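Hypothetical fimbrial assembly protein (Parabacteroides distasonis, PDB 3R4R) is a putative fimbrium tip subunit, probably contributing to the cell-surface filaments that mediate adhesion and biofilm formation. Local coordinates at residues Glu40-Asn46 and Ala139-Lys144; Ile132-Val137 and Phe229-Glu233; Ile166-Ile172 and Phe261-Asn265. All coordinates share one frame; numbering follows the deposited sequence.

Contact 1 (Glu40-Asn46 and Ala139-Lys144); sequences EELTIQN and ASLLVK
K144 reaches into the bend of E40-N46 and sets its ammonium group against the backbone oxygen of E41 (NZ to O 3.0 Å), arriving from above the carbonyl plane. Its chain turns at chi2 (115°) and again at chi4 (68°), which brings NZ back beside its own loop, 2.8 Å from L142 O. Water 1 and Q167 OE1 are its further partners. The same water lies 2.8 Å from T43 O and accepts the N-H of L142, so it bridges the two backbones. I44 CG1 lies over the aliphatic stem of K144. Nearby, E40 O and A139 O are two acceptors only 3.0 Å apart; each also meets a CA-H, with S140 CA 3.3 Å from E40 O.

Toward solvent the packing thins. E40 merely brushes the methyl group of A139 with OE1, while Q45 drives a nearly straight bond (177°) from NE2 into S140 O, 2.8 Å away; the donor stands well above the carbonyl plane. L141, exposed, crosses the Q45 amide at about a right angle, its CD1 touching NE2 and CD.

Short helix 39-42 and the approach to strand 144-152 are thus joined beside strand 161-179, where E41 OE1 forms a salt bridge with K171; E41 OE2 bonds to Y230 OH of strand 228-232, and N105 ties both segments together.

Contact 2 (Ile132-Val137 and Phe229-Glu233); sequences IAKGPV and FYTYE. With EDO (1,2-ethanediol), chain F; EDO (1,2-ethanediol), chain H.
Y230 is the first residue of the strand to meet the loop, and it does so with its CB, which lies 3.5 Å from P136 CB. The ring continues past this point. Its edge passes near P136 O and V137 O, close to the ring plane, and its hydroxyl bonds to E41. On the backbone, Y230 N donates to O2 of a bound 1,2-ethanediol (3.0 Å), whose O1 donates to P136 O at 3.3 Å; the diol, probably from the crystallisation liquor, therefore bridges the backbones of the two segments, which do not bond directly here.

At T231 the side chain turns away from the loop, and the backbone takes the contact instead: P136 CG rests 3.6 Å from T231 N. The hydroxyl is engaged on the other side, donating from OG1 to Y232 O and accepting from N198 N. T231 and F229 also pair through their backbones with A170 and I172, so this strand pairs antiparallel with strand 161-179 in a transthyretin-like beta fold, as expected of the FimA/Mfa1 family. The loop itself has just left strand 131-132, which pairs with strand 191-202 of a separate antiparallel sheet, and it runs nearly antiparallel to 230-232.

Y232 supplies the largest part of the strand's buried area. With CG anti to its carbonyl carbon (chi1 -64°), the ring is placed against P136, whose CD sits over its centre in a CH-pi contact, 3.7 Å from the centroid and 11° off the normal. Beyond the ring, Y232 OH donates to K134 O at 2.7 Å, tilted 22° from the carbonyl plane. I132 CD1 lies 3.9 Å from Y232 OH, the isoleucine crossing the tyrosine at about a right angle.

Contact 3 (Ile166-Ile172 and Phe261-Asn265); sequences IQLSAKI and FIKGN. With EDO (1,2-ethanediol), chain E.
G264 N donates to S169 O over 3.0 Å, nearly straight at the hydrogen, and K171 N donates to N265 O at 2.9 Å; these two backbone hydrogen bonds fasten the loop of F261-N265 to segment 166-172 of strand 161-179. Q167 O is just as near to G264 N as S169 O is, yet the angle is too poor for a bond.

Both bonds come from the second half of a type II beta turn, I262 to N265, with G264 third (phi 81°). The closing backbone bond is weak, and N265 reinforces it: its ND2 donates to I262 O at 3.1 Å with the acceptor in its amide plane, and it also reaches T208 O. The turn leads directly into strand 266-273, which runs parallel to strand 161-179 in the transthyretin-like fold, whereas strand 228-232 pairs antiparallel along that same strand.

Apolar contacts flank the bonds. I172 lays CD1 over one face of the F261 ring, offset toward the rim, a CH-pi contact of 3.9 Å to the centroid; A170 CB packs against F261 CB. At the other end, K263 CG lies between its backbone N and carbonyl carbon (chi1 65°), and the chain then extends as far as CE, which lays CD against I166 CD1 (3.9 Å).

Two close carbon-oxygen approaches accompany them: K263 CB is 3.2 Å from L168 O, where the strand is interrupted, and A170 CB is 3.5 Å from I262 O.

The charged end of K263 runs on to salt bridges with E212 and E233. A 1,2-ethanediol molecule lies beside Q167 CG and donates a weak bond to S169 O.

All three contacts converge on the middle of strand 161-179. Contact 2 is buried; contacts 1 and 3 are partly buried, contact 3 with no exposed residue among those that touch and centred nearest the middle of the chain. Contact 3 relies on main-chain bonds and apolar packing within the sheet. Contact 2 reaches the same sheet through strand 228-232 and depends on proline against tyrosine. Contact 1, where loops meet and part of the surface faces solvent, has the more polar chemistry, with a lysine held by carbonyls and a water. Contacts 1 and 2 also pack directly on each other, P136 against L142 and Y232 against V143.

Contact 1 (Glu40-Asn46 and Ala139-Lys144)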
ATOM      1  N   GLU A  40      11.589  -3.297  -6.768  1.00 45.35           N
ATOM      2  CA  GLU A  40      10.438  -2.721  -7.483  1.00 42.68           C
ATOM      3  C   GLU A  40       9.324  -2.317  -6.508  1.00 41.72           C
ATOM      4  O   GLU A  40       8.855  -1.187  -6.543  1.00 41.16           O
ATOM      5  CB  GLU A  40       9.863  -3.684  -8.526  1.00 43.56           C
ATOM      6  CG  GLU A  40      10.758  -4.033  -9.697  1.00 62.71           C
ATOM      7  CD  GLU A  40      10.176  -5.153 -10.542  1.00 96.14           C
ATOM      8  OE1 GLU A  40       9.059  -4.989 -11.085  1.00 87.06           O
ATOM      9  OE2 GLU A  40      10.842  -6.207 -10.651  1.00 98.36           O
ATOM     10  N   GLU A  41       8.954  -3.221  -5.608  1.00 36.22           N
ATOM     11  CA  GLU A  41       7.873  -3.021  -4.645  1.00 35.11           C
ATOM     12  C   GLU A  41       8.197  -1.914  -3.612  1.00 39.58           C
ATOM     13  O   GLU A  41       7.273  -1.383  -2.996  1.00 40.02           O
ATOM     14  CB  GLU A  41       7.573  -4.326  -3.926  1.00 36.16           C
ATOM     15  CG  GLU A  41       7.028  -5.374  -4.890  1.00 39.63           C
ATOM     16  CD  GLU A  41       6.748  -6.750  -4.327  1.00 51.56           C
ATOM     17  OE1 GLU A  41       7.388  -7.135  -3.321  1.00 35.52           O
ATOM     18  OE2 GLU A  41       5.923  -7.469  -4.933  1.00 37.85           O
ATOM     19  N   LEU A  42       9.466  -1.538  -3.469  1.00 36.25           N
ATOM     20  CA  LEU A  42       9.919  -0.482  -2.565  1.00 35.90           C
ATOM     21  C   LEU A  42      10.050   0.845  -3.291  1.00 40.33           C
ATOM     22  O   LEU A  42      10.285   1.868  -2.643  1.00 41.61           O
ATOM     23  CB  LEU A  42      11.274  -0.844  -1.921  1.00 37.11           C
ATOM     24  CG  LEU A  42      11.310  -1.964  -0.894  1.00 42.66           C
ATOM     25  CD1 LEU A  42      12.748  -2.456  -0.659  1.00 44.12           C
ATOM     26  CD2 LEU A  42      10.645  -1.554   0.411  1.00 43.69           C
ATOM     27  N   THR A  43       9.938   0.832  -4.628  1.00 36.84           N
ATOM     28  CA  THR A  43      10.130   2.015  -5.479  1.00 36.64           C
ATOM     29  C   THR A  43       8.987   2.989  -5.345  1.00 39.17           C
ATOM     30  O   THR A  43       7.816   2.605  -5.335  1.00 38.61           O
ATOM     31  CB  THR A  43      10.286   1.607  -6.964  1.00 35.78           C
ATOM     32  OG1 THR A  43      11.441   0.803  -7.065  1.00 42.55           O
ATOM     33  CG2 THR A  43      10.467   2.790  -7.911  1.00 31.61           C
ATOM     34  N   ILE A  44       9.358   4.267  -5.284  1.00 35.78           N
ATOM     35  CA  ILE A  44       8.483   5.415  -5.311  1.00 34.28           C
ATOM     36  C   ILE A  44       8.887   6.212  -6.550  1.00 39.22           C
ATOM     37  O   ILE A  44      10.038   6.649  -6.647  1.00 40.26           O
ATOM     38  CB  ILE A  44       8.521   6.221  -3.996  1.00 38.02           C
ATOM     39  CG1 ILE A  44       8.081   5.359  -2.819  1.00 38.28           C
ATOM     40  CG2 ILE A  44       7.660   7.511  -4.109  1.00 37.64           C
ATOM     41  CD1 ILE A  44       8.287   6.011  -1.481  1.00 46.16           C
ATOM     42  N   GLN A  45       7.950   6.356  -7.515  1.00 34.96           N
ATOM     43  CA  GLN A  45       8.194   7.074  -8.760  1.00 34.41           C
ATOM     44  C   GLN A  45       7.679   8.498  -8.654  1.00 40.43           C
ATOM     45  O   GLN A  45       8.165   9.367  -9.365  1.00 45.06           O
ATOM     46  CB  GLN A  45       7.539   6.356  -9.943  1.00 34.26           C
ATOM     47  CG  GLN A  45       8.113   4.971 -10.223  1.00 47.08           C
ATOM     48  CD  GLN A  45       7.601   4.390 -11.516  1.00 69.67           C
ATOM     49  OE1 GLN A  45       7.724   4.979 -12.591  1.00 72.12           O
ATOM     50  NE2 GLN A  45       7.118   3.167 -11.459  1.00 61.25           N
ATOM     51  N   ASN A  46       6.727   8.746  -7.749  1.00 33.30           N
ATOM     52  CA  ASN A  46       6.083  10.041  -7.514  1.00 32.37           C
ATOM     53  C   ASN A  46       5.351  10.038  -6.173  1.00 34.12           C
ATOM     54  O   ASN A  46       5.021   8.973  -5.669  1.00 35.02           O
ATOM     55  CB  ASN A  46       5.102  10.366  -8.660  1.00 32.30           C
ATOM     56  CG  ASN A  46       3.931   9.413  -8.797  1.00 43.17           C
ATOM     57  OD1 ASN A  46       3.026   9.366  -7.958  1.00 39.90           O
ATOM     58  ND2 ASN A  46       3.863   8.710  -9.906  1.00 32.30           N
ATOM     59  N   ALA A 139       4.476  -3.526 -10.036  1.00 39.73           N
ATOM     60  CA  ALA A 139       5.286  -3.671  -8.816  1.00 38.48           C
ATOM     61  C   ALA A 139       6.014  -2.367  -8.453  1.00 39.36           C
ATOM     62  O   ALA A 139       6.062  -2.011  -7.277  1.00 39.39           O
ATOM     63  CB  ALA A 139       6.304  -4.791  -9.001  1.00 39.39           C
ATOM     64  N   SER A 140       6.528  -1.649  -9.463  1.00 33.90           N
ATOM     65  CA  SER A 140       7.272  -0.400  -9.309  1.00 34.86           C
ATOM     66  C   SER A 140       6.333   0.850  -9.187  1.00 38.37           C
ATOM     67  O   SER A 140       6.823   1.955  -8.962  1.00 36.87           O
ATOM     68  CB  SER A 140       8.221  -0.220 -10.495  1.00 41.20           C
ATOM     69  OG  SER A 140       7.530  -0.352 -11.724  1.00 51.37           O
ATOM     70  N   LEU A 141       5.003   0.673  -9.279  1.00 35.31           N
ATOM     71  CA  LEU A 141       4.067   1.787  -9.139  1.00 34.33           C
ATOM     72  C   LEU A 141       2.933   1.362  -8.170  1.00 38.17           C
ATOM     73  O   LEU A 141       1.758   1.529  -8.458  1.00 40.35           O
ATOM     74  CB  LEU A 141       3.533   2.248 -10.509  1.00 34.90           C
ATOM     75  CG  LEU A 141       2.841   3.635 -10.565  1.00 41.58           C
ATOM     76  CD1 LEU A 141       3.850   4.785 -10.391  1.00 42.25           C
ATOM     77  CD2 LEU A 141       2.109   3.818 -11.881  1.00 44.52           C
ATOM     78  N   LEU A 142       3.306   0.798  -7.023  1.00 33.73           N
ATOM     79  CA  LEU A 142       2.383   0.406  -5.948  1.00 31.65           C
ATOM     80  C   LEU A 142       2.206   1.578  -4.980  1.00 37.57           C
ATOM     81  O   LEU A 142       3.194   2.206  -4.594  1.00 41.47           O
ATOM     82  CB  LEU A 142       2.862  -0.852  -5.203  1.00 30.00           C
ATOM     83  CG  LEU A 142       2.864  -2.176  -5.989  1.00 31.86           C
ATOM     84  CD1 LEU A 142       3.632  -3.268  -5.228  1.00 30.38           C
ATOM     85  CD2 LEU A 142       1.456  -2.594  -6.439  1.00 30.41           C
ATOM     86  N   VAL A 143       0.964   1.880  -4.598  1.00 29.45           N
ATOM     87  CA  VAL A 143       0.668   3.030  -3.766  1.00 28.32           C
ATOM     88  C   VAL A 143       1.037   2.707  -2.311  1.00 34.35           C
ATOM     89  O   VAL A 143       0.699   1.634  -1.785  1.00 34.08           O
ATOM     90  CB  VAL A 143      -0.825   3.490  -3.902  1.00 30.00           C
ATOM     91  CG1 VAL A 143      -1.171   4.605  -2.920  1.00 29.39           C
ATOM     92  CG2 VAL A 143      -1.134   3.933  -5.333  1.00 28.51           C
ATOM     93  N   LYS A 144       1.735   3.682  -1.674  1.00 29.34           N
ATOM     94  CA  LYS A 144       2.147   3.670  -0.267  1.00 28.54           C
ATOM     95  C   LYS A 144       1.636   4.938   0.410  1.00 32.83           C
ATOM     96  O   LYS A 144       1.514   5.972  -0.248  1.00 30.49           O
ATOM     97  CB  LYS A 144       3.671   3.530  -0.099  1.00 31.76           C
ATOM     98  CG  LYS A 144       4.314   2.301  -0.746  1.00 37.88           C
ATOM     99  CD  LYS A 144       5.266   2.742  -1.855  1.00 44.48           C
ATOM    100  CE  LYS A 144       6.040   1.605  -2.507  1.00 40.95           C
ATOM    101  NZ  LYS A 144       5.176   0.694  -3.312  1.00 30.53           N
TER
HETATM  102  O   HOH W   1       6.173   0.403  -5.868  1.00 35.73           O

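Contact 2 (Ile132-Val137 and Phe229-Glu233)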
ATOM      1  N   ILE A 132      -9.399   6.358  -4.293  1.00 39.25           N
ATOM      2  CA  ILE A 132      -8.652   6.204  -5.530  1.00 38.95           C
ATOM      3  C   ILE A 132      -9.104   4.874  -6.136  1.00 44.33           C
ATOM      4  O   ILE A 132      -9.335   3.924  -5.388  1.00 43.66           O
ATOM      5  CB  ILE A 132      -7.097   6.325  -5.369  1.00 41.29           C
ATOM      6  CG1 ILE A 132      -6.495   5.222  -4.441  1.00 40.60           C
ATOM      7  CG2 ILE A 132      -6.707   7.761  -4.950  1.00 41.77           C
ATOM      8  CD1 ILE A 132      -5.023   5.249  -4.231  1.00 39.39           C
ATOM      9  N   ALA A 133      -9.290   4.831  -7.476  1.00 43.01           N
ATOM     10  CA  ALA A 133      -9.793   3.652  -8.202  1.00 43.24           C
ATOM     11  C   ALA A 133      -8.742   3.068  -9.165  1.00 46.02           C
ATOM     12  O   ALA A 133      -9.104   2.333 -10.096  1.00 44.22           O
ATOM     13  CB  ALA A 133     -11.048   4.020  -8.979  1.00 45.61           C
ATOM     14  N   LYS A 134      -7.444   3.372  -8.936  1.00 44.08           N
ATOM     15  CA  LYS A 134      -6.360   2.830  -9.763  1.00 43.52           C
ATOM     16  C   LYS A 134      -5.695   1.699  -8.987  1.00 46.75           C
ATOM     17  O   LYS A 134      -4.919   1.930  -8.043  1.00 47.50           O
ATOM     18  CB  LYS A 134      -5.349   3.907 -10.221  1.00 45.85           C
ATOM     19  CG  LYS A 134      -5.975   4.842 -11.275  1.00 55.08           C
ATOM     20  CD  LYS A 134      -5.028   5.829 -11.909  1.00 61.48           C
ATOM     21  CE  LYS A 134      -5.763   6.694 -12.919  1.00 73.12           C
ATOM     22  NZ  LYS A 134      -4.886   7.729 -13.526  1.00 84.73           N
ATOM     23  N   GLY A 135      -6.067   0.488  -9.397  1.00 40.48           N
ATOM     24  CA  GLY A 135      -5.647  -0.774  -8.815  1.00 38.96           C
ATOM     25  C   GLY A 135      -4.177  -1.123  -8.832  1.00 40.45           C
ATOM     26  O   GLY A 135      -3.443  -0.717  -9.734  1.00 40.76           O
ATOM     27  N   PRO A 136      -3.734  -1.935  -7.849  1.00 35.10           N
ATOM     28  CA  PRO A 136      -2.315  -2.368  -7.814  1.00 34.26           C
ATOM     29  C   PRO A 136      -2.006  -3.400  -8.920  1.00 38.63           C
ATOM     30  O   PRO A 136      -2.561  -4.487  -8.925  1.00 38.68           O
ATOM     31  CB  PRO A 136      -2.166  -2.972  -6.414  1.00 35.36           C
ATOM     32  CG  PRO A 136      -3.526  -3.356  -6.000  1.00 39.75           C
ATOM     33  CD  PRO A 136      -4.511  -2.492  -6.723  1.00 35.76           C
ATOM     34  N   VAL A 137      -1.171  -3.024  -9.909  1.00 36.98           N
ATOM     35  CA  VAL A 137      -0.858  -3.897 -11.053  1.00 37.30           C
ATOM     36  C   VAL A 137       0.673  -3.987 -11.287  1.00 42.12           C
ATOM     37  O   VAL A 137       1.204  -5.074 -11.469  1.00 40.93           O
ATOM     38  CB  VAL A 137      -1.550  -3.442 -12.383  1.00 41.00           C
ATOM     39  CG1 VAL A 137      -1.360  -4.514 -13.478  1.00 41.59           C
ATOM     40  CG2 VAL A 137      -3.024  -3.143 -12.193  1.00 40.68           C
ATOM     41  N   PHE A 229       0.381 -11.586  -7.407  1.00 36.17           N
ATOM     42  CA  PHE A 229      -0.570 -10.544  -7.782  1.00 35.99           C
ATOM     43  C   PHE A 229      -0.951  -9.716  -6.520  1.00 41.08           C
ATOM     44  O   PHE A 229      -0.567 -10.089  -5.396  1.00 41.47           O
ATOM     45  CB  PHE A 229      -1.806 -11.169  -8.477  1.00 38.21           C
ATOM     46  CG  PHE A 229      -2.416 -12.329  -7.748  1.00 39.92           C
ATOM     47  CD1 PHE A 229      -1.946 -13.624  -7.958  1.00 43.34           C
ATOM     48  CD2 PHE A 229      -3.495 -12.142  -6.896  1.00 42.11           C
ATOM     49  CE1 PHE A 229      -2.502 -14.708  -7.267  1.00 46.46           C
ATOM     50  CE2 PHE A 229      -4.066 -13.224  -6.219  1.00 47.77           C
ATOM     51  CZ  PHE A 229      -3.545 -14.500  -6.390  1.00 47.15           C
ATOM     52  N   TYR A 230      -1.644  -8.564  -6.731  1.00 36.68           N
ATOM     53  CA  TYR A 230      -1.994  -7.600  -5.688  1.00 36.49           C
ATOM     54  C   TYR A 230      -3.466  -7.225  -5.684  1.00 42.35           C
ATOM     55  O   TYR A 230      -4.154  -7.375  -6.687  1.00 43.41           O
ATOM     56  CB  TYR A 230      -1.191  -6.294  -5.868  1.00 36.58           C
ATOM     57  CG  TYR A 230       0.286  -6.472  -6.112  1.00 37.91           C
ATOM     58  CD1 TYR A 230       1.166  -6.706  -5.057  1.00 39.09           C
ATOM     59  CD2 TYR A 230       0.808  -6.438  -7.403  1.00 38.90           C
ATOM     60  CE1 TYR A 230       2.519  -6.959  -5.286  1.00 38.79           C
ATOM     61  CE2 TYR A 230       2.159  -6.702  -7.645  1.00 39.46           C
ATOM     62  CZ  TYR A 230       3.012  -6.950  -6.581  1.00 41.32           C
ATOM     63  OH  TYR A 230       4.349  -7.113  -6.801  1.00 39.71           O
ATOM     64  N   THR A 231      -3.922  -6.669  -4.554  1.00 39.55           N
ATOM     65  CA  THR A 231      -5.281  -6.180  -4.329  1.00 40.03           C
ATOM     66  C   THR A 231      -5.303  -5.187  -3.159  1.00 42.23           C
ATOM     67  O   THR A 231      -4.496  -5.296  -2.224  1.00 40.65           O
ATOM     68  CB  THR A 231      -6.266  -7.346  -4.067  1.00 49.28           C
ATOM     69  OG1 THR A 231      -7.566  -6.814  -3.828  1.00 45.48           O
ATOM     70  CG2 THR A 231      -5.867  -8.218  -2.874  1.00 50.66           C
ATOM     71  N   TYR A 232      -6.270  -4.246  -3.189  1.00 37.67           N
ATOM     72  CA  TYR A 232      -6.499  -3.406  -2.045  1.00 36.21           C
ATOM     73  C   TYR A 232      -7.375  -4.204  -1.082  1.00 45.38           C
ATOM     74  O   TYR A 232      -8.075  -5.109  -1.546  1.00 46.22           O
ATOM     75  CB  TYR A 232      -7.114  -2.050  -2.438  1.00 36.45           C
ATOM     76  CG  TYR A 232      -6.276  -1.129  -3.293  1.00 32.96           C
ATOM     77  CD1 TYR A 232      -5.007  -0.725  -2.876  1.00 33.01           C
ATOM     78  CD2 TYR A 232      -6.834  -0.465  -4.380  1.00 33.64           C
ATOM     79  CE1 TYR A 232      -4.246   0.170  -3.629  1.00 31.43           C
ATOM     80  CE2 TYR A 232      -6.111   0.490  -5.101  1.00 32.76           C
ATOM     81  CZ  TYR A 232      -4.810   0.791  -4.730  1.00 36.11           C
ATOM     82  OH  TYR A 232      -4.077   1.698  -5.449  1.00 38.34           O
ATOM     83  N   GLU A 233      -7.297  -3.946   0.247  1.00 45.01           N
ATOM     84  CA  GLU A 233      -8.164  -4.552   1.285  1.00 47.21           C
ATOM     85  C   GLU A 233      -9.639  -4.609   0.911  1.00 52.58           C
ATOM     86  O   GLU A 233     -10.130  -3.723   0.198  1.00 52.54           O
ATOM     87  CB  GLU A 233      -8.105  -3.747   2.594  1.00 49.33           C
ATOM     88  CG  GLU A 233      -6.814  -3.790   3.351  1.00 54.91           C
ATOM     89  CD  GLU A 233      -6.863  -3.047   4.663  1.00 62.72           C
ATOM     90  OE1 GLU A 233      -7.590  -2.031   4.808  1.00 52.39           O
ATOM     91  OE2 GLU A 233      -6.094  -3.471   5.548  1.00 57.60           O
TER
HETATM   92  C1  EDO F 322      -3.701  -7.747 -10.291  1.00 45.49           C
HETATM   93  O1  EDO F 322      -3.939  -6.540 -11.036  1.00 51.71           O
HETATM   94  C2  EDO F 322      -2.271  -8.231 -10.513  1.00 43.09           C
HETATM   95  O2  EDO F 322      -1.355  -7.649  -9.583  1.00 48.32           O
HETATM   96  C1  EDO H 325      -8.296   9.130  -8.777  1.00 48.24           C
HETATM   97  O1  EDO H 325      -9.605   9.413  -8.241  1.00 52.92           O
HETATM   98  C2  EDO H 325      -8.044   7.636  -8.966  1.00 44.17           C
HETATM   99  O2  EDO H 325      -8.912   7.045  -9.954  1.00 53.81           O

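Contact 3 (Ile166-Ile172 and Phe261-Asn265)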
ATOM      1  N   ILE A 166       3.398   2.721   4.493  1.00 39.25           N
ATOM      2  CA  ILE A 166       2.938   1.334   4.386  1.00 38.16           C
ATOM      3  C   ILE A 166       2.457   1.117   2.972  1.00 41.25           C
ATOM      4  O   ILE A 166       2.010   2.053   2.313  1.00 41.72           O
ATOM      5  CB  ILE A 166       1.843   0.899   5.418  1.00 41.55           C
ATOM      6  CG1 ILE A 166       0.478   1.643   5.173  1.00 40.71           C
ATOM      7  CG2 ILE A 166       2.344   1.014   6.852  1.00 43.21           C
ATOM      8  CD1 ILE A 166      -0.747   0.939   5.685  1.00 46.73           C
ATOM      9  N   GLN A 167       2.468  -0.126   2.560  1.00 35.85           N
ATOM     10  CA  GLN A 167       1.942  -0.656   1.320  1.00 33.74           C
ATOM     11  C   GLN A 167       0.414  -0.674   1.437  1.00 37.57           C
ATOM     12  O   GLN A 167      -0.105  -1.275   2.373  1.00 39.40           O
ATOM     13  CB  GLN A 167       2.570  -2.056   1.174  1.00 35.71           C
ATOM     14  CG  GLN A 167       2.988  -2.461  -0.204  1.00 39.06           C
ATOM     15  CD  GLN A 167       4.122  -1.705  -0.760  1.00 47.75           C
ATOM     16  OE1 GLN A 167       3.957  -0.998  -1.746  1.00 43.43           O
ATOM     17  NE2 GLN A 167       5.310  -1.915  -0.209  1.00 45.80           N
ATOM     18  N   LEU A 168      -0.309   0.062   0.579  1.00 33.50           N
ATOM     19  CA  LEU A 168      -1.771   0.157   0.638  1.00 33.39           C
ATOM     20  C   LEU A 168      -2.434  -1.131   0.082  1.00 36.72           C
ATOM     21  O   LEU A 168      -3.580  -1.408   0.365  1.00 35.97           O
ATOM     22  CB  LEU A 168      -2.261   1.405  -0.142  1.00 32.26           C
ATOM     23  CG  LEU A 168      -3.715   1.828  -0.007  1.00 33.42           C
ATOM     24  CD1 LEU A 168      -4.102   2.035   1.466  1.00 35.47           C
ATOM     25  CD2 LEU A 168      -3.971   3.042  -0.803  1.00 31.61           C
ATOM     26  N   SER A 169      -1.693  -1.918  -0.656  1.00 35.94           N
ATOM     27  CA  SER A 169      -2.144  -3.190  -1.189  1.00 35.19           C
ATOM     28  C   SER A 169      -1.576  -4.346  -0.395  1.00 38.00           C
ATOM     29  O   SER A 169      -0.614  -4.180   0.358  1.00 35.80           O
ATOM     30  CB  SER A 169      -1.735  -3.328  -2.655  1.00 36.60           C
ATOM     31  OG  SER A 169      -0.327  -3.351  -2.793  1.00 45.83           O
ATOM     32  N   ALA A 170      -2.190  -5.518  -0.568  1.00 36.65           N
ATOM     33  CA  ALA A 170      -1.696  -6.796  -0.080  1.00 37.26           C
ATOM     34  C   ALA A 170      -1.003  -7.533  -1.227  1.00 38.80           C
ATOM     35  O   ALA A 170      -1.436  -7.396  -2.375  1.00 37.74           O
ATOM     36  CB  ALA A 170      -2.829  -7.616   0.494  1.00 39.64           C
ATOM     37  N   LYS A 171       0.092  -8.266  -0.934  1.00 34.96           N
ATOM     38  CA  LYS A 171       0.826  -9.054  -1.917  1.00 35.44           C
ATOM     39  C   LYS A 171       0.451 -10.531  -1.738  1.00 40.92           C
ATOM     40  O   LYS A 171       0.515 -11.063  -0.627  1.00 42.55           O
ATOM     41  CB  LYS A 171       2.343  -8.810  -1.772  1.00 39.47           C
ATOM     42  CG  LYS A 171       3.245  -9.619  -2.734  1.00 46.04           C
ATOM     43  CD  LYS A 171       4.729  -9.377  -2.418  1.00 44.66           C
ATOM     44  CE  LYS A 171       5.658 -10.197  -3.273  1.00 51.69           C
ATOM     45  NZ  LYS A 171       7.083  -9.910  -2.954  1.00 62.78           N
ATOM     46  N   ILE A 172       0.016 -11.176  -2.824  1.00 38.23           N
ATOM     47  CA  ILE A 172      -0.427 -12.591  -2.768  1.00 39.04           C
ATOM     48  C   ILE A 172       0.363 -13.427  -3.783  1.00 41.16           C
ATOM     49  O   ILE A 172       0.352 -13.117  -4.976  1.00 40.89           O
ATOM     50  CB  ILE A 172      -1.972 -12.747  -3.014  1.00 42.23           C
ATOM     51  CG1 ILE A 172      -2.828 -11.797  -2.130  1.00 41.75           C
ATOM     52  CG2 ILE A 172      -2.419 -14.222  -2.868  1.00 44.27           C
ATOM     53  CD1 ILE A 172      -4.342 -11.825  -2.514  1.00 48.26           C
ATOM     54  N   PHE A 261      -6.775 -10.682   3.588  1.00 49.80           N
ATOM     55  CA  PHE A 261      -5.650 -10.032   2.921  1.00 45.44           C
ATOM     56  C   PHE A 261      -5.613  -8.554   3.311  1.00 51.45           C
ATOM     57  O   PHE A 261      -6.352  -7.737   2.758  1.00 53.40           O
ATOM     58  CB  PHE A 261      -5.762 -10.219   1.404  1.00 44.29           C
ATOM     59  CG  PHE A 261      -5.997 -11.656   1.016  1.00 46.66           C
ATOM     60  CD1 PHE A 261      -4.936 -12.556   0.934  1.00 49.50           C
ATOM     61  CD2 PHE A 261      -7.275 -12.114   0.731  1.00 50.04           C
ATOM     62  CE1 PHE A 261      -5.150 -13.882   0.577  1.00 51.94           C
ATOM     63  CE2 PHE A 261      -7.494 -13.447   0.432  1.00 54.50           C
ATOM     64  CZ  PHE A 261      -6.426 -14.320   0.321  1.00 52.75           C
ATOM     65  N   ILE A 262      -4.779  -8.230   4.309  1.00 45.02           N
ATOM     66  CA  ILE A 262      -4.657  -6.892   4.871  1.00 43.13           C
ATOM     67  C   ILE A 262      -3.514  -6.163   4.173  1.00 46.17           C
ATOM     68  O   ILE A 262      -2.505  -6.767   3.849  1.00 47.72           O
ATOM     69  CB  ILE A 262      -4.441  -6.982   6.419  1.00 47.64           C
ATOM     70  CG1 ILE A 262      -5.572  -7.778   7.122  1.00 50.48           C
ATOM     71  CG2 ILE A 262      -4.274  -5.600   7.078  1.00 46.39           C
ATOM     72  CD1 ILE A 262      -5.147  -8.458   8.452  1.00 40.98           C
ATOM     73  N   LYS A 263      -3.695  -4.865   3.920  1.00 41.79           N
ATOM     74  CA  LYS A 263      -2.695  -3.977   3.339  1.00 38.94           C
ATOM     75  C   LYS A 263      -1.371  -4.046   4.110  1.00 43.61           C
ATOM     76  O   LYS A 263      -1.365  -4.054   5.353  1.00 46.41           O
ATOM     77  CB  LYS A 263      -3.212  -2.531   3.336  1.00 38.29           C
ATOM     78  CG  LYS A 263      -3.409  -1.946   4.736  1.00 32.55           C
ATOM     79  CD  LYS A 263      -4.154  -0.625   4.696  1.00 26.46           C
ATOM     80  CE  LYS A 263      -4.586  -0.178   6.066  1.00 35.56           C
ATOM     81  NZ  LYS A 263      -5.509  -1.149   6.760  1.00 32.40           N
ATOM     82  N   GLY A 264      -0.274  -4.050   3.370  1.00 35.87           N
ATOM     83  CA  GLY A 264       1.054  -4.064   3.956  1.00 36.04           C
ATOM     84  C   GLY A 264       1.502  -5.428   4.396  1.00 41.19           C
ATOM     85  O   GLY A 264       2.427  -5.523   5.197  1.00 42.81           O
ATOM     86  N   ASN A 265       0.850  -6.486   3.878  1.00 37.98           N
ATOM     87  CA  ASN A 265       1.201  -7.865   4.200  1.00 40.25           C
ATOM     88  C   ASN A 265       1.486  -8.686   2.925  1.00 42.29           C
ATOM     89  O   ASN A 265       0.999  -8.340   1.850  1.00 42.37           O
ATOM     90  CB  ASN A 265       0.093  -8.537   5.017  1.00 46.99           C
ATOM     91  CG  ASN A 265      -0.081  -8.002   6.419  1.00 54.75           C
ATOM     92  OD1 ASN A 265       0.628  -8.387   7.349  1.00 48.72           O
ATOM     93  ND2 ASN A 265      -1.061  -7.153   6.605  1.00 45.05           N
TER
HETATM   94  C1  EDO E 321       2.696  -5.745   0.878  1.00 55.00           C
HETATM   95  O1  EDO E 321       2.447  -5.418  -0.504  1.00 56.01           O
HETATM   96  C2  EDO E 321       4.160  -6.171   1.031  1.00 57.03           C
HETATM   97  O2  EDO E 321       4.583  -6.016   2.396  1.00 66.06           O